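Side-chain contacts in YkuI protein (Bacillus subtilis, PDB 2BAS), which binds the second messenger cyclic di-GMP through its EAL domain and is probably a phosphodiesterase that cleaves it: residues E87-N90 and R91-Q95; K275-F278 and H279-I282; L315-D318 and D319-I322; N367-R371 and P372-E376. One frame throughout, in Å; residues are numbered along the deposited sequence.

Overall arrangement
The four contacts are local and follow one another along the chain; none nests in or crosses another, and none closes a long loop. Interaction 1 lies within helix 82-100 of the EAL domain. Interaction 2 occupies an early part of the long helix 271-311, its centre about 39 Å from that of interaction 1. Interaction 3 follows the end of that helix and starts helix 318-328, about 51 Å from interaction 2 between centres. Interaction 4 turns the chain into helix 374-384, beside the antiparallel sheet of the C-terminal domain and about 24 Å from interaction 3 between centres. Interactions 2 and 4 both touch the second subunit.

Interaction 1 of 4, residues E87-N90 and R91-Q95; sequences EVDN and RIIRQ
The carboxylate of Asp89 and the end of Ile93, one turn further along helix 82-100, lean over each other in the EAL domain, whose helices and mixed, mostly parallel sheet build a modified TIM-like barrel. The two form an i to i+4 pair of an alpha-helix. Asp89 turns CG away from its own backbone N and alongside its carbonyl (chi1 -168°), which swings the carboxylate down the helix, so that OD2 comes to 3.3 Å from Ile93 CD1. The same methyl stands 3.4 Å from the carbonyl oxygen Asp89 O, and the tail of Ile93 thus lies against both oxygen-bearing groups of one residue. OD2 also accepts a hydrogen bond from Gln113, while Ile93 packs on Phe126 of helix 124-135. Substituting alanine for Asp89 would probably leave the Gln113 amide without this acceptor and uncover one side of the Ile93 tail.

On a neighbouring flank Val88 and Ile92 cross obliquely, with CG1 of Val88 reaching CD1 of Ile92 at 4.1 Å; both side chains are buried and rest on Phe75 of helix 72-75. Their backbones are tied by the bond from Ile92 N to Val88 O (3.1 Å), as those of the first pair are by Ile93 N to Asp89 O (3.0 Å). On the more polar flank Arg91, bent at chi2 and chi3, pairs with Asp36, and Arg94 with Glu132 of helix 124-135. Arg94 CG lies 3.3 Å from Asn90 O, the oxygen that accepts from Arg94 N.

Interaction 2 of 4, residues K275-F278 and H279-I282; sequences KTEF and HQFI
The carbonyl oxygen of Lys275 is approached twice by His279, by its backbone N and by its ring. Ring atom ND1 comes to 2.8 Å of Lys275 O, but the bond is strongly bent (118°) and counts as weak, and the backbone bond from His279 N, at 3.5 Å, is weak as well. With CG anti to its carbonyl carbon (chi1 -83°), the imidazole lies back along the preceding turn, where the lysine chain, bent at two torsions, brings NZ to 3.5 Å from His279 CE1. That ammonium group forms a salt bridge with Asp344 of the second subunit.

These residues sit in helix 271-311, the long helix that leads from the EAL domain to the C-terminal domain. Two phenylalanines pack on its side next to helix 238-246. One face of the Phe281 ring is covered by the carbonyl of Glu277, whose O lies 3.2 Å above the ring plane and over its centre, while the CG of Glu277 approaches the ring at CZ. Phe278 meets Phe281 rim to rim, CD1 to CD1, with centroids 5.9 Å apart and planes inclined by 37°, so neither ring covers the other. Phe278 stacks on Trp245, and Glu277 OE1 is hydrogen-bonded to Tyr256. Further along, Ile282 N donates to Phe278 O at 2.8 Å, and Ile282 CG1 lies 3.4 Å from the same oxygen.

Interaction 3 of 4, residues L315-D318 and D319-I322; sequences LSSD and DDFI
Ser317 and Asp318 offer their carbonyls to the first turn of helix 318-328: Phe321 N donates to Ser317 O at 3.0 Å, and Ile322 N to Asp318 O at 3.2 Å. Ser317 holds the N-cap position, its backbone still extended (psi 170°) before the chain coils. Its OG sits between the backbone N and the carbonyl carbon (chi1 79°) and turns toward the first turn, where it stands 3.8 Å from Asp320 N, too far for a capping bond, and 3.7 Å from Asp320 OD2, while Asp320 OD1 pairs with Lys323. Three consecutive aspartates open the helix, probably favoured there by the partial positive charge of its N-terminal end. Phe321 behaves differently: with CG anti to the backbone N (chi1 159°), its ring leaves the turn, although CB remains 3.4 Å from Asp318 O and that oxygen lies near the plane of the ring, at its edge. Arg311 serves both neighbours, in a salt bridge to Asp318 and a cation-pi contact with Phe321, while Asp319 OD1 accepts from Gly348 N. Phe321 packs on Val307 and Leu310 of helix 271-311 and on Met338 of strand 335-340.

Interaction 4 of 4, residues N367-R371 and P372-E376; sequences NWSWR and PYFLE
A peptide carbonyl faces an aromatic ring here: Trp368 O lies over one face of the Phe374 phenyl, 3.6 Å from CG. The tryptophan's CB adds a CH-pi contact, 4.2 Å from the ring centroid and 26° off the ring normal. Phe374 turns CG anti to its backbone N (chi1 -173°), and this swings the ring back over the turn that precedes it. Trp368 O is also the acceptor of Arg371 N. In place of Phe374 an alanine would probably strip the cover from the Trp368 CB and carbonyl.

Two beta turns in succession lead the chain into helix 374-384: a type I turn from Trp368 to Arg371 and a type II turn from Arg371 to Phe374, closed by Phe374 N to Arg371 O at 3.2 Å. Tyr373, at the N-cap, carries the positive phi (81°) of the second turn. An ordered water bridges the two halves, donating to Ser369 O (2.6 Å) and Arg371 O (2.8 Å) and accepting from Leu375 N. An Asx turn overlaps the start of the first beta turn, Asn367 OD1 taking the N-H of Ser369 at 2.9 Å from above the carbonyl plane. Ser369 packs on Trp245 of the second subunit, while its OG is hydrogen-bonded to Glu342 O and stands 3.5 Å from Leu375 CD2.

Interaction 1 of 4, residues E87-N90 and R91-Q95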
loop_
_atom_site.group_PDB
_atom_site.type_symbol
_atom_site.label_atom_id
_atom_site.label_comp_id
_atom_site.label_asym_id
_atom_site.label_seq_id
_atom_site.Cartn_x
_atom_site.Cartn_y
_atom_site.Cartn_z
ATOM N N GLU A 87 -11.767 -4.455 -37.054
ATOM C CA GLU A 87 -11.288 -4.150 -38.409
ATOM C C GLU A 87 -10.348 -2.933 -38.455
ATOM O O GLU A 87 -9.322 -2.947 -39.140
ATOM C CB GLU A 87 -12.462 -3.943 -39.372
ATOM C CG GLU A 87 -12.058 -3.831 -40.848
ATOM C CD GLU A 87 -13.246 -3.680 -41.795
ATOM O OE1 GLU A 87 -13.015 -3.480 -43.010
ATOM O OE2 GLU A 87 -14.408 -3.768 -41.337
ATOM N N VAL A 88 -10.715 -1.881 -37.736
ATOM C CA VAL A 88 -9.902 -0.683 -37.671
ATOM C C VAL A 88 -8.644 -0.956 -36.835
ATOM O O VAL A 88 -7.531 -0.653 -37.259
ATOM C CB VAL A 88 -10.711 0.503 -37.101
ATOM C CG1 VAL A 88 -9.835 1.747 -36.942
ATOM C CG2 VAL A 88 -11.901 0.808 -38.000
ATOM N N ASP A 89 -8.831 -1.546 -35.661
ATOM C CA ASP A 89 -7.724 -1.862 -34.761
ATOM C C ASP A 89 -6.629 -2.669 -35.454
ATOM O O ASP A 89 -5.452 -2.331 -35.361
ATOM C CB ASP A 89 -8.245 -2.611 -33.539
ATOM C CG ASP A 89 -7.218 -2.722 -32.435
ATOM O OD1 ASP A 89 -6.588 -1.686 -32.082
ATOM O OD2 ASP A 89 -7.059 -3.857 -31.913
ATOM N N ASN A 90 -7.026 -3.716 -36.169
ATOM C CA ASN A 90 -6.094 -4.540 -36.938
ATOM C C ASN A 90 -5.283 -3.764 -37.987
ATOM O O ASN A 90 -4.086 -4.006 -38.159
ATOM C CB ASN A 90 -6.815 -5.747 -37.562
ATOM C CG ASN A 90 -7.214 -6.808 -36.518
ATOM O OD1 ASN A 90 -6.632 -6.894 -35.434
ATOM N ND2 ASN A 90 -8.209 -7.621 -36.855
ATOM N N ARG A 91 -5.920 -2.822 -38.672
ATOM C CA ARG A 91 -5.206 -2.010 -39.648
ATOM C C ARG A 91 -4.106 -1.206 -38.951
ATOM O O ARG A 91 -2.940 -1.266 -39.345
ATOM C CB ARG A 91 -6.164 -1.110 -40.444
ATOM C CG ARG A 91 -5.518 -0.344 -41.617
ATOM C CD ARG A 91 -5.132 -1.261 -42.775
ATOM N NE ARG A 91 -6.310 -1.710 -43.504
ATOM C CZ ARG A 91 -6.768 -1.143 -44.620
ATOM N NH1 ARG A 91 -7.858 -1.623 -45.206
ATOM N NH2 ARG A 91 -6.142 -0.102 -45.153
ATOM N N ILE A 92 -4.469 -0.488 -37.897
ATOM C CA ILE A 92 -3.500 0.309 -37.151
ATOM C C ILE A 92 -2.308 -0.512 -36.651
ATOM O O ILE A 92 -1.166 -0.144 -36.913
ATOM C CB ILE A 92 -4.153 1.024 -35.957
ATOM C CG1 ILE A 92 -5.230 1.992 -36.436
ATOM C CG2 ILE A 92 -3.105 1.761 -35.115
ATOM C CD1 ILE A 92 -6.180 2.397 -35.313
ATOM N N ILE A 93 -2.580 -1.607 -35.933
ATOM C CA ILE A 93 -1.534 -2.463 -35.352
ATOM C C ILE A 93 -0.525 -2.954 -36.386
ATOM O O ILE A 93 0.687 -2.836 -36.184
ATOM C CB ILE A 93 -2.122 -3.685 -34.608
ATOM C CG1 ILE A 93 -3.079 -3.241 -33.499
ATOM C CG2 ILE A 93 -1.012 -4.523 -33.993
ATOM C CD1 ILE A 93 -4.003 -4.351 -32.991
ATOM N N ARG A 94 -1.034 -3.503 -37.488
ATOM C CA ARG A 94 -0.189 -4.017 -38.563
ATOM C C ARG A 94 0.724 -2.959 -39.183
ATOM O O ARG A 94 1.906 -3.218 -39.411
ATOM C CB ARG A 94 -1.034 -4.706 -39.630
ATOM C CG ARG A 94 -1.615 -6.020 -39.160
ATOM C CD ARG A 94 -2.606 -6.599 -40.161
ATOM N NE ARG A 94 -3.245 -7.776 -39.582
ATOM C CZ ARG A 94 -2.763 -9.017 -39.651
ATOM N NH1 ARG A 94 -1.631 -9.278 -40.302
ATOM N NH2 ARG A 94 -3.427 -10.007 -39.063
ATOM N N GLN A 95 0.193 -1.769 -39.442
ATOM C CA GLN A 95 1.024 -0.684 -39.945
ATOM C C GLN A 95 2.127 -0.356 -38.960
ATOM O O GLN A 95 3.269 -0.117 -39.357
ATOM C CB GLN A 95 0.199 0.570 -40.185
ATOM C CG GLN A 95 -0.674 0.522 -41.410
ATOM C CD GLN A 95 -1.451 1.799 -41.585
ATOM O OE1 GLN A 95 -0.874 2.883 -41.708
ATOM N NE2 GLN A 95 -2.770 1.684 -41.601
#

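Interaction 2 of 4, residues K275-F278 and H279-I282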
loop_
_atom_site.group_PDB
_atom_site.type_symbol
_atom_site.label_atom_id
_atom_site.label_comp_id
_atom_site.label_asym_id
_atom_site.label_seq_id
_atom_site.Cartn_x
_atom_site.Cartn_y
_atom_site.Cartn_z
ATOM N N LYS A 275 18.509 14.867 -17.893
ATOM C CA LYS A 275 19.702 14.723 -17.054
ATOM C C LYS A 275 19.869 15.855 -16.042
ATOM O O LYS A 275 20.128 15.597 -14.864
ATOM C CB LYS A 275 20.972 14.583 -17.903
ATOM C CG LYS A 275 21.497 13.152 -18.078
ATOM C CD LYS A 275 22.553 12.767 -17.024
ATOM C CE LYS A 275 21.942 12.375 -15.684
ATOM N NZ LYS A 275 22.969 12.044 -14.657
ATOM N N THR A 276 19.707 17.096 -16.495
ATOM C CA THR A 276 19.835 18.253 -15.610
ATOM C C THR A 276 18.585 18.447 -14.761
ATOM O O THR A 276 18.678 18.797 -13.586
ATOM C CB THR A 276 20.142 19.581 -16.365
ATOM O OG1 THR A 276 18.949 20.090 -16.972
ATOM C CG2 THR A 276 21.240 19.395 -17.424
ATOM N N GLU A 277 17.417 18.218 -15.353
ATOM C CA GLU A 277 16.163 18.396 -14.633
ATOM C C GLU A 277 16.068 17.444 -13.431
ATOM O O GLU A 277 15.466 17.787 -12.406
ATOM C CB GLU A 277 14.967 18.258 -15.580
ATOM C CG GLU A 277 13.664 18.847 -15.038
ATOM C CD GLU A 277 12.778 19.447 -16.125
ATOM O OE1 GLU A 277 12.213 20.535 -15.880
ATOM O OE2 GLU A 277 12.654 18.851 -17.224
ATOM N N PHE A 278 16.688 16.269 -13.551
ATOM C CA PHE A 278 16.740 15.328 -12.436
ATOM C C PHE A 278 17.715 15.777 -11.345
ATOM O O PHE A 278 17.470 15.534 -10.158
ATOM C CB PHE A 278 17.055 13.896 -12.893
ATOM C CG PHE A 278 15.947 13.238 -13.688
ATOM C CD1 PHE A 278 14.636 13.724 -13.646
ATOM C CD2 PHE A 278 16.208 12.099 -14.452
ATOM C CE1 PHE A 278 13.611 13.110 -14.379
ATOM C CE2 PHE A 278 15.191 11.473 -15.186
ATOM C CZ PHE A 278 13.891 11.980 -15.146
ATOM N N HIS A 279 18.815 16.422 -11.743
ATOM C CA HIS A 279 19.798 16.931 -10.783
ATOM C C HIS A 279 19.195 17.960 -9.834
ATOM O O HIS A 279 19.596 18.045 -8.672
ATOM C CB HIS A 279 21.017 17.528 -11.484
ATOM C CG HIS A 279 22.038 16.514 -11.895
ATOM N ND1 HIS A 279 22.302 16.213 -13.221
ATOM C CD2 HIS A 279 22.869 15.735 -11.153
ATOM C CE1 HIS A 279 23.249 15.294 -13.278
ATOM N NE2 HIS A 279 23.608 14.984 -12.037
ATOM N N GLN A 280 18.253 18.750 -10.341
ATOM C CA GLN A 280 17.515 19.685 -9.510
ATOM C C GLN A 280 16.720 18.884 -8.482
ATOM O O GLN A 280 16.789 19.182 -7.288
ATOM C CB GLN A 280 16.589 20.570 -10.344
ATOM C CG GLN A 280 17.303 21.422 -11.396
ATOM C CD GLN A 280 16.345 22.064 -12.397
ATOM O OE1 GLN A 280 15.492 22.872 -12.027
ATOM N NE2 GLN A 280 16.491 21.712 -13.672
ATOM N N PHE A 281 16.006 17.850 -8.950
ATOM C CA PHE A 281 15.233 16.951 -8.086
ATOM C C PHE A 281 16.087 16.299 -6.996
ATOM O O PHE A 281 15.660 16.216 -5.838
ATOM C CB PHE A 281 14.542 15.843 -8.886
ATOM C CG PHE A 281 13.563 16.333 -9.931
ATOM C CD1 PHE A 281 13.397 15.627 -11.114
ATOM C CD2 PHE A 281 12.810 17.487 -9.738
ATOM C CE1 PHE A 281 12.499 16.055 -12.086
ATOM C CE2 PHE A 281 11.912 17.925 -10.718
ATOM C CZ PHE A 281 11.758 17.202 -11.887
ATOM N N ILE A 282 17.281 15.837 -7.370
ATOM C CA ILE A 282 18.202 15.205 -6.420
ATOM C C ILE A 282 18.635 16.188 -5.328
ATOM O O ILE A 282 18.488 15.896 -4.141
ATOM C CB ILE A 282 19.434 14.587 -7.131
ATOM C CG1 ILE A 282 18.998 13.428 -8.034
ATOM C CG2 ILE A 282 20.483 14.120 -6.111
ATOM C CD1 ILE A 282 20.091 12.911 -8.956
#

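Interaction 3 of 4, residues L315-D318 and D319-I322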
loop_
_atom_site.group_PDB
_atom_site.type_symbol
_atom_site.label_atom_id
_atom_site.label_comp_id
_atom_site.label_asym_id
_atom_site.label_seq_id
_atom_site.Cartn_x
_atom_site.Cartn_y
_atom_site.Cartn_z
ATOM N N LEU A 315 14.822 9.910 42.982
ATOM C CA LEU A 315 14.299 8.606 43.405
ATOM C C LEU A 315 12.803 8.333 43.127
ATOM O O LEU A 315 12.235 7.392 43.678
ATOM C CB LEU A 315 14.590 8.404 44.902
ATOM C CG LEU A 315 16.036 8.499 45.410
ATOM C CD1 LEU A 315 16.066 9.016 46.829
ATOM C CD2 LEU A 315 16.786 7.174 45.300
ATOM N N SER A 316 12.170 9.125 42.270
ATOM C CA SER A 316 10.727 8.971 42.024
ATOM C C SER A 316 10.353 8.065 40.837
ATOM O O SER A 316 11.081 7.991 39.849
ATOM C CB SER A 316 10.059 10.343 41.892
ATOM O OG SER A 316 10.778 11.195 41.015
ATOM N N SER A 317 9.193 7.412 40.947
ATOM C CA SER A 317 8.706 6.405 39.984
ATOM C C SER A 317 8.512 6.883 38.540
ATOM O O SER A 317 8.557 8.080 38.260
ATOM C CB SER A 317 7.393 5.805 40.490
ATOM O OG SER A 317 6.307 6.675 40.219
ATOM N N ASP A 318 8.265 5.925 37.644
ATOM C CA ASP A 318 8.111 6.172 36.208
ATOM C C ASP A 318 6.958 7.115 35.866
ATOM O O ASP A 318 7.128 8.026 35.044
ATOM C CB ASP A 318 7.908 4.859 35.442
ATOM C CG ASP A 318 9.101 3.924 35.522
ATOM O OD1 ASP A 318 10.233 4.371 35.815
ATOM O OD2 ASP A 318 8.896 2.716 35.268
ATOM N N ASP A 319 5.789 6.889 36.473
ATOM C CA ASP A 319 4.595 7.715 36.213
ATOM C C ASP A 319 4.807 9.170 36.628
ATOM O O ASP A 319 4.339 10.093 35.960
ATOM C CB ASP A 319 3.348 7.135 36.890
ATOM C CG ASP A 319 2.810 5.901 36.177
ATOM O OD1 ASP A 319 2.241 6.044 35.078
ATOM O OD2 ASP A 319 2.937 4.786 36.722
ATOM N N ASP A 320 5.536 9.370 37.717
ATOM C CA ASP A 320 5.870 10.707 38.156
ATOM C C ASP A 320 6.918 11.341 37.243
ATOM O O ASP A 320 6.882 12.551 37.004
ATOM C CB ASP A 320 6.313 10.696 39.618
ATOM C CG ASP A 320 5.142 10.451 40.589
ATOM O OD1 ASP A 320 3.978 10.746 40.218
ATOM O OD2 ASP A 320 5.385 9.974 41.728
ATOM N N PHE A 321 7.828 10.521 36.713
ATOM C CA PHE A 321 8.868 11.015 35.801
ATOM C C PHE A 321 8.320 11.621 34.499
ATOM O O PHE A 321 8.786 12.680 34.065
ATOM C CB PHE A 321 9.926 9.929 35.513
ATOM C CG PHE A 321 10.723 10.164 34.251
ATOM C CD1 PHE A 321 11.681 11.177 34.182
ATOM C CD2 PHE A 321 10.515 9.364 33.127
ATOM C CE1 PHE A 321 12.411 11.399 33.001
ATOM C CE2 PHE A 321 11.246 9.572 31.935
ATOM C CZ PHE A 321 12.191 10.585 31.875
ATOM N N ILE A 322 7.341 10.956 33.884
ATOM C CA ILE A 322 6.793 11.435 32.610
ATOM C C ILE A 322 5.939 12.697 32.774
ATOM O O ILE A 322 5.869 13.527 31.861
ATOM C CB ILE A 322 6.046 10.335 31.794
ATOM C CG1 ILE A 322 4.833 9.773 32.556
ATOM C CG2 ILE A 322 7.015 9.222 31.374
ATOM C CD1 ILE A 322 3.979 8.806 31.729
#

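Interaction 4 of 4, residues N367-R371 and P372-E376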
loop_
_atom_site.group_PDB
_atom_site.type_symbol
_atom_site.label_atom_id
_atom_site.label_comp_id
_atom_site.label_asym_id
_atom_site.label_seq_id
_atom_site.Cartn_x
_atom_site.Cartn_y
_atom_site.Cartn_z
ATOM N N ASN A 367 -0.748 -3.304 25.244
ATOM C CA ASN A 367 0.372 -3.790 24.441
ATOM C C ASN A 367 0.397 -3.217 23.036
ATOM O O ASN A 367 -0.599 -3.254 22.349
ATOM C CB ASN A 367 0.370 -5.308 24.376
ATOM C CG ASN A 367 1.620 -5.848 23.722
ATOM O OD1 ASN A 367 1.763 -5.857 22.491
ATOM N ND2 ASN A 367 2.549 -6.282 24.545
ATOM N N TRP A 368 1.539 -2.722 22.588
ATOM C CA TRP A 368 1.588 -2.039 21.287
ATOM C C TRP A 368 2.345 -2.768 20.193
ATOM O O TRP A 368 2.605 -2.194 19.131
ATOM C CB TRP A 368 2.157 -0.628 21.435
ATOM C CG TRP A 368 1.332 0.174 22.362
ATOM C CD1 TRP A 368 1.681 0.610 23.598
ATOM C CD2 TRP A 368 -0.029 0.590 22.150
ATOM N NE1 TRP A 368 0.634 1.299 24.162
ATOM C CE2 TRP A 368 -0.422 1.307 23.289
ATOM C CE3 TRP A 368 -0.935 0.458 21.086
ATOM C CZ2 TRP A 368 -1.696 1.880 23.409
ATOM C CZ3 TRP A 368 -2.193 1.022 21.204
ATOM C CH2 TRP A 368 -2.571 1.713 22.367
ATOM N N SER A 369 2.661 -4.028 20.431
ATOM C CA SER A 369 3.550 -4.738 19.533
ATOM C C SER A 369 3.000 -5.034 18.140
ATOM O O SER A 369 3.771 -5.358 17.230
ATOM C CB SER A 369 4.080 -6.003 20.200
ATOM O OG SER A 369 5.117 -5.619 21.075
ATOM N N TRP A 370 1.678 -4.907 17.999
ATOM C CA TRP A 370 0.970 -5.158 16.746
ATOM C C TRP A 370 1.107 -3.973 15.784
ATOM O O TRP A 370 0.924 -4.144 14.578
ATOM C CB TRP A 370 -0.496 -5.468 17.032
ATOM C CG TRP A 370 -1.085 -4.438 17.937
ATOM C CD1 TRP A 370 -1.034 -4.423 19.301
ATOM C CD2 TRP A 370 -1.757 -3.232 17.543
ATOM N NE1 TRP A 370 -1.638 -3.290 19.778
ATOM C CE2 TRP A 370 -2.098 -2.545 18.725
ATOM C CE3 TRP A 370 -2.109 -2.672 16.305
ATOM C CZ2 TRP A 370 -2.786 -1.319 18.709
ATOM C CZ3 TRP A 370 -2.779 -1.445 16.285
ATOM C CH2 TRP A 370 -3.114 -0.787 17.481
ATOM N N ARG A 371 1.434 -2.791 16.309
ATOM C CA ARG A 371 1.649 -1.593 15.479
ATOM C C ARG A 371 2.822 -1.768 14.505
ATOM O O ARG A 371 3.886 -2.273 14.882
ATOM C CB ARG A 371 1.911 -0.353 16.344
ATOM C CG ARG A 371 0.666 0.291 16.952
ATOM C CD ARG A 371 0.989 1.459 17.867
ATOM N NE ARG A 371 1.378 2.645 17.100
ATOM C CZ ARG A 371 1.659 3.842 17.627
ATOM N NH1 ARG A 371 1.595 4.040 18.946
ATOM N NH2 ARG A 371 2.008 4.850 16.834
ATOM N N PRO A 372 2.640 -1.354 13.246
ATOM C CA PRO A 372 3.733 -1.480 12.281
ATOM C C PRO A 372 4.979 -0.762 12.767
ATOM O O PRO A 372 4.875 0.372 13.274
ATOM C CB PRO A 372 3.188 -0.757 11.042
ATOM C CG PRO A 372 1.699 -0.818 11.187
ATOM C CD PRO A 372 1.427 -0.760 12.646
ATOM N N TYR A 373 6.135 -1.414 12.612
ATOM C CA TYR A 373 7.427 -0.838 12.945
ATOM C C TYR A 373 7.803 -0.899 14.435
ATOM O O TYR A 373 8.926 -0.524 14.811
ATOM C CB TYR A 373 7.472 0.643 12.542
ATOM C CG TYR A 373 7.246 0.960 11.084
ATOM C CD1 TYR A 373 7.876 0.228 10.080
ATOM C CD2 TYR A 373 6.430 2.034 10.712
ATOM C CE1 TYR A 373 7.674 0.524 8.740
ATOM C CE2 TYR A 373 6.224 2.344 9.374
ATOM C CZ TYR A 373 6.856 1.588 8.395
ATOM O OH TYR A 373 6.667 1.894 7.062
ATOM N N PHE A 374 6.883 -1.327 15.293
ATOM C CA PHE A 374 7.131 -1.216 16.721
ATOM C C PHE A 374 8.324 -2.061 17.228
ATOM O O PHE A 374 9.204 -1.542 17.921
ATOM C CB PHE A 374 5.856 -1.477 17.537
ATOM C CG PHE A 374 6.025 -1.211 19.006
ATOM C CD1 PHE A 374 5.652 0.004 19.551
ATOM C CD2 PHE A 374 6.577 -2.179 19.841
ATOM C CE1 PHE A 374 5.822 0.264 20.908
ATOM C CE2 PHE A 374 6.748 -1.931 21.201
ATOM C CZ PHE A 374 6.370 -0.702 21.729
ATOM N N LEU A 375 8.344 -3.343 16.885
ATOM C CA LEU A 375 9.414 -4.239 17.320
ATOM C C LEU A 375 10.710 -3.956 16.550
ATOM O O LEU A 375 11.817 -4.166 17.063
ATOM C CB LEU A 375 8.982 -5.718 17.170
ATOM C CG LEU A 375 7.862 -6.240 18.093
ATOM C CD1 LEU A 375 7.471 -7.676 17.793
ATOM C CD2 LEU A 375 8.224 -6.120 19.579
ATOM N N GLU A 376 10.540 -3.499 15.312
ATOM C CA GLU A 376 11.628 -3.133 14.413
ATOM C C GLU A 376 12.364 -1.939 15.049
ATOM O O GLU A 376 13.589 -1.931 15.135
ATOM C CB GLU A 376 11.046 -2.761 13.030
ATOM C CG GLU A 376 11.970 -2.948 11.814
ATOM C CD GLU A 376 11.503 -2.161 10.534
ATOM O OE1 GLU A 376 11.006 -2.804 9.562
ATOM O OE2 GLU A 376 11.644 -0.898 10.498
HETATM O O HOH W 1 5.577 -4.460 15.521
#